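PDB 5EWK: putative ADP-Ribosyltransferase Scabin from Streptomyces scabiei 87.22, which probably transfers ADP-ribose from NAD+ onto a target molecule. Local coordinates for residues A[99-104]-A[113-118]. Numbering follows the deposited sequence.
Sequences GQYDIE and SPYVST. With P34 (N~2~,N~2~-dimethyl-N~1~-(6-oxo-5,6-dihydrophenanthridin-2-yl)glycinamide), chain B.
Gly99 and Ser113 bring the backbones closest, CA to CA 4.0 Å, where the loop entering helix 103-108 meets the turn leading into strand 115-119. Beyond this point, side chains bridge the diverging segments. Pro114 lays its CG almost exactly over the centre of the Tyr101 ring, a CH-pi contact 3.5 Å from the centroid and 4° off the ring normal, while its CD rests against Gln100 O. The Tyr101 hydroxyl is tied elsewhere, to Val96 O and Asp58 N. Tyr115, whose CG is anti to its carbonyl carbon (chi1 -55°), reaches back toward the loop and donates from OH to Tyr101 O at 2.6 Å, the donor standing 25° out of the carbonyl plane. Ile103 CG1 packs on the phenol end, 3.9 Å from Tyr115 CZ. Ser113 OG accepts from Tyr115 N in an ST turn; Gln100 OE1 accepts from Asp102 N, and Asp102 OD2 caps the helix at Ser105 N. Ser117 CB lies 3.3 Å from CAI of bound P34, and Ser117 OG is hydrogen-bonded to Glu160 OE2 and Tyr106 OH, consistent with the STS and Q/E-x-E motifs of ADP-ribosyltransferase NAD+ sites. The buried phenol-carbonyl bond thus ties the helix entrance to this strand.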
loop_
_atom_site.group_PDB
_atom_site.type_symbol
_atom_site.label_atom_id
_atom_site.label_comp_id
_atom_site.label_asym_id
_atom_site.label_seq_id
_atom_site.Cartn_x
_atom_site.Cartn_y
_atom_site.Cartn_z
ATOM N N GLY A 99 -2.681 7.505 16.087
ATOM C CA GLY A 99 -3.138 6.225 15.600
ATOM C C GLY A 99 -2.375 5.065 16.221
ATOM O O GLY A 99 -1.430 5.221 16.993
ATOM N N GLN A 100 -2.798 3.867 15.831
ATOM C CA GLN A 100 -2.242 2.609 16.332
ATOM C C GLN A 100 -0.951 2.286 15.579
ATOM O O GLN A 100 -0.985 1.796 14.453
ATOM C CB GLN A 100 -3.264 1.491 16.159
ATOM C CG GLN A 100 -2.774 0.127 16.574
ATOM C CD GLN A 100 -2.322 0.114 18.015
ATOM O OE1 GLN A 100 -1.131 0.221 18.317
ATOM N NE2 GLN A 100 -3.279 0.022 18.924
ATOM N N TYR A 101 0.194 2.529 16.225
ATOM C CA TYR A 101 1.491 2.230 15.625
ATOM C C TYR A 101 1.877 0.762 15.743
ATOM O O TYR A 101 2.817 0.329 15.072
ATOM C CB TYR A 101 2.580 3.098 16.277
ATOM C CG TYR A 101 2.808 4.413 15.567
ATOM C CD1 TYR A 101 1.951 5.487 15.763
ATOM C CD2 TYR A 101 3.874 4.572 14.685
ATOM C CE1 TYR A 101 2.149 6.689 15.114
ATOM C CE2 TYR A 101 4.080 5.766 14.030
ATOM C CZ TYR A 101 3.212 6.825 14.247
ATOM O OH TYR A 101 3.402 8.027 13.602
ATOM N N ASP A 102 1.207 -0.023 16.584
ATOM C CA ASP A 102 1.537 -1.439 16.672
ATOM C C ASP A 102 0.913 -2.197 15.507
ATOM O O ASP A 102 -0.308 -2.206 15.336
ATOM C CB ASP A 102 1.095 -2.046 17.998
ATOM C CG ASP A 102 1.532 -3.488 18.112
ATOM O OD1 ASP A 102 2.733 -3.714 18.374
ATOM O OD2 ASP A 102 0.690 -4.389 17.907
ATOM N N ILE A 103 1.767 -2.833 14.699
ATOM C CA ILE A 103 1.312 -3.446 13.451
ATOM C C ILE A 103 0.370 -4.609 13.723
ATOM O O ILE A 103 -0.648 -4.772 13.045
ATOM C CB ILE A 103 2.519 -3.892 12.616
ATOM C CG1 ILE A 103 3.253 -2.640 12.126
ATOM C CG2 ILE A 103 2.057 -4.815 11.469
ATOM C CD1 ILE A 103 4.652 -2.877 11.692
ATOM N N GLU A 104 0.720 -5.464 14.685
ATOM C CA GLU A 104 -0.130 -6.610 14.982
ATOM C C GLU A 104 -1.518 -6.145 15.416
ATOM O O GLU A 104 -2.538 -6.705 14.986
ATOM C CB GLU A 104 0.536 -7.460 16.065
ATOM C CG GLU A 104 0.046 -8.876 16.127
ATOM C CD GLU A 104 0.757 -9.687 17.191
ATOM O OE1 GLU A 104 1.476 -9.105 18.053
ATOM O OE2 GLU A 104 0.601 -10.922 17.159
ATOM N N SER A 113 -4.751 4.391 12.171
ATOM C CA SER A 113 -3.339 4.093 12.277
ATOM C C SER A 113 -2.560 5.052 11.390
ATOM O O SER A 113 -3.157 5.767 10.564
ATOM C CB SER A 113 -3.070 2.649 11.857
ATOM O OG SER A 113 -2.872 2.597 10.448
ATOM N N PRO A 114 -1.235 5.094 11.553
ATOM C CA PRO A 114 -0.371 5.873 10.657
ATOM C C PRO A 114 -0.050 5.174 9.354
ATOM O O PRO A 114 0.722 5.717 8.561
ATOM C CB PRO A 114 0.905 6.038 11.497
ATOM C CG PRO A 114 0.976 4.747 12.248
ATOM C CD PRO A 114 -0.461 4.468 12.643
ATOM N N TYR A 115 -0.619 3.997 9.118
ATOM C CA TYR A 115 -0.248 3.148 7.997
ATOM C C TYR A 115 -1.296 3.197 6.889
ATOM O O TYR A 115 -2.502 3.254 7.147
ATOM C CB TYR A 115 -0.086 1.694 8.459
ATOM C CG TYR A 115 0.883 1.526 9.577
ATOM C CD1 TYR A 115 2.242 1.656 9.366
ATOM C CD2 TYR A 115 0.446 1.235 10.867
ATOM C CE1 TYR A 115 3.155 1.509 10.405
ATOM C CE2 TYR A 115 1.339 1.078 11.908
ATOM C CZ TYR A 115 2.693 1.209 11.681
ATOM O OH TYR A 115 3.592 1.062 12.716
ATOM N N VAL A 116 -0.836 3.147 5.650
ATOM C CA VAL A 116 -1.701 2.789 4.527
ATOM C C VAL A 116 -1.349 1.376 4.090
ATOM O O VAL A 116 -0.199 1.107 3.701
ATOM C CB VAL A 116 -1.568 3.763 3.348
ATOM C CG1 VAL A 116 -2.386 3.259 2.145
ATOM C CG2 VAL A 116 -2.031 5.179 3.777
ATOM N N SER A 117 -2.352 0.501 4.097
ATOM C CA SER A 117 -2.156 -0.905 3.760
ATOM C C SER A 117 -2.182 -1.118 2.256
ATOM O O SER A 117 -3.055 -0.610 1.550
ATOM C CB SER A 117 -3.231 -1.781 4.384
ATOM O OG SER A 117 -3.142 -1.731 5.790
ATOM N N THR A 118 -1.222 -1.911 1.789
ATOM C CA THR A 118 -1.167 -2.400 0.415
ATOM C C THR A 118 -0.882 -3.896 0.462
ATOM O O THR A 118 -0.598 -4.466 1.526
ATOM C CB THR A 118 -0.079 -1.689 -0.403
ATOM O OG1 THR A 118 1.193 -2.139 0.049
ATOM C CG2 THR A 118 -0.214 -0.147 -0.277
HETATM C CAA P34 B . -6.721 3.497 5.365
HETATM N N P34 B . -7.965 2.857 5.779
HETATM C CAB P34 B . -9.026 3.360 4.952
HETATM C CA P34 B . -7.872 1.427 5.595
HETATM C C P34 B . -8.610 0.436 6.523
HETATM O O P34 B . -9.045 0.810 7.619
HETATM N NAM P34 B . -8.703 -0.869 6.098
HETATM C CAP P34 B . -8.220 -1.305 4.837
HETATM C CAK P34 B . -7.246 -2.303 4.737
HETATM C CAU P34 B . -6.795 -2.669 3.441
HETATM C CAT P34 B . -5.787 -3.709 3.182
HETATM C CAI P34 B . -5.164 -4.410 4.212
HETATM C CAF P34 B . -4.227 -5.379 3.922
HETATM C CAE P34 B . -3.836 -5.641 2.602
HETATM C CAH P34 B . -4.448 -4.932 1.563
HETATM C CAS P34 B . -5.402 -3.971 1.853
HETATM C CAQ P34 B . -6.038 -3.298 0.717
HETATM O OAD P34 B . -5.734 -3.511 -0.461
HETATM N NAN P34 B . -6.960 -2.353 1.005
HETATM C CAR P34 B . -7.357 -2.038 2.335
HETATM C CAJ P34 B . -8.326 -1.039 2.463
HETATM C CAG P34 B . -8.755 -0.717 3.714
#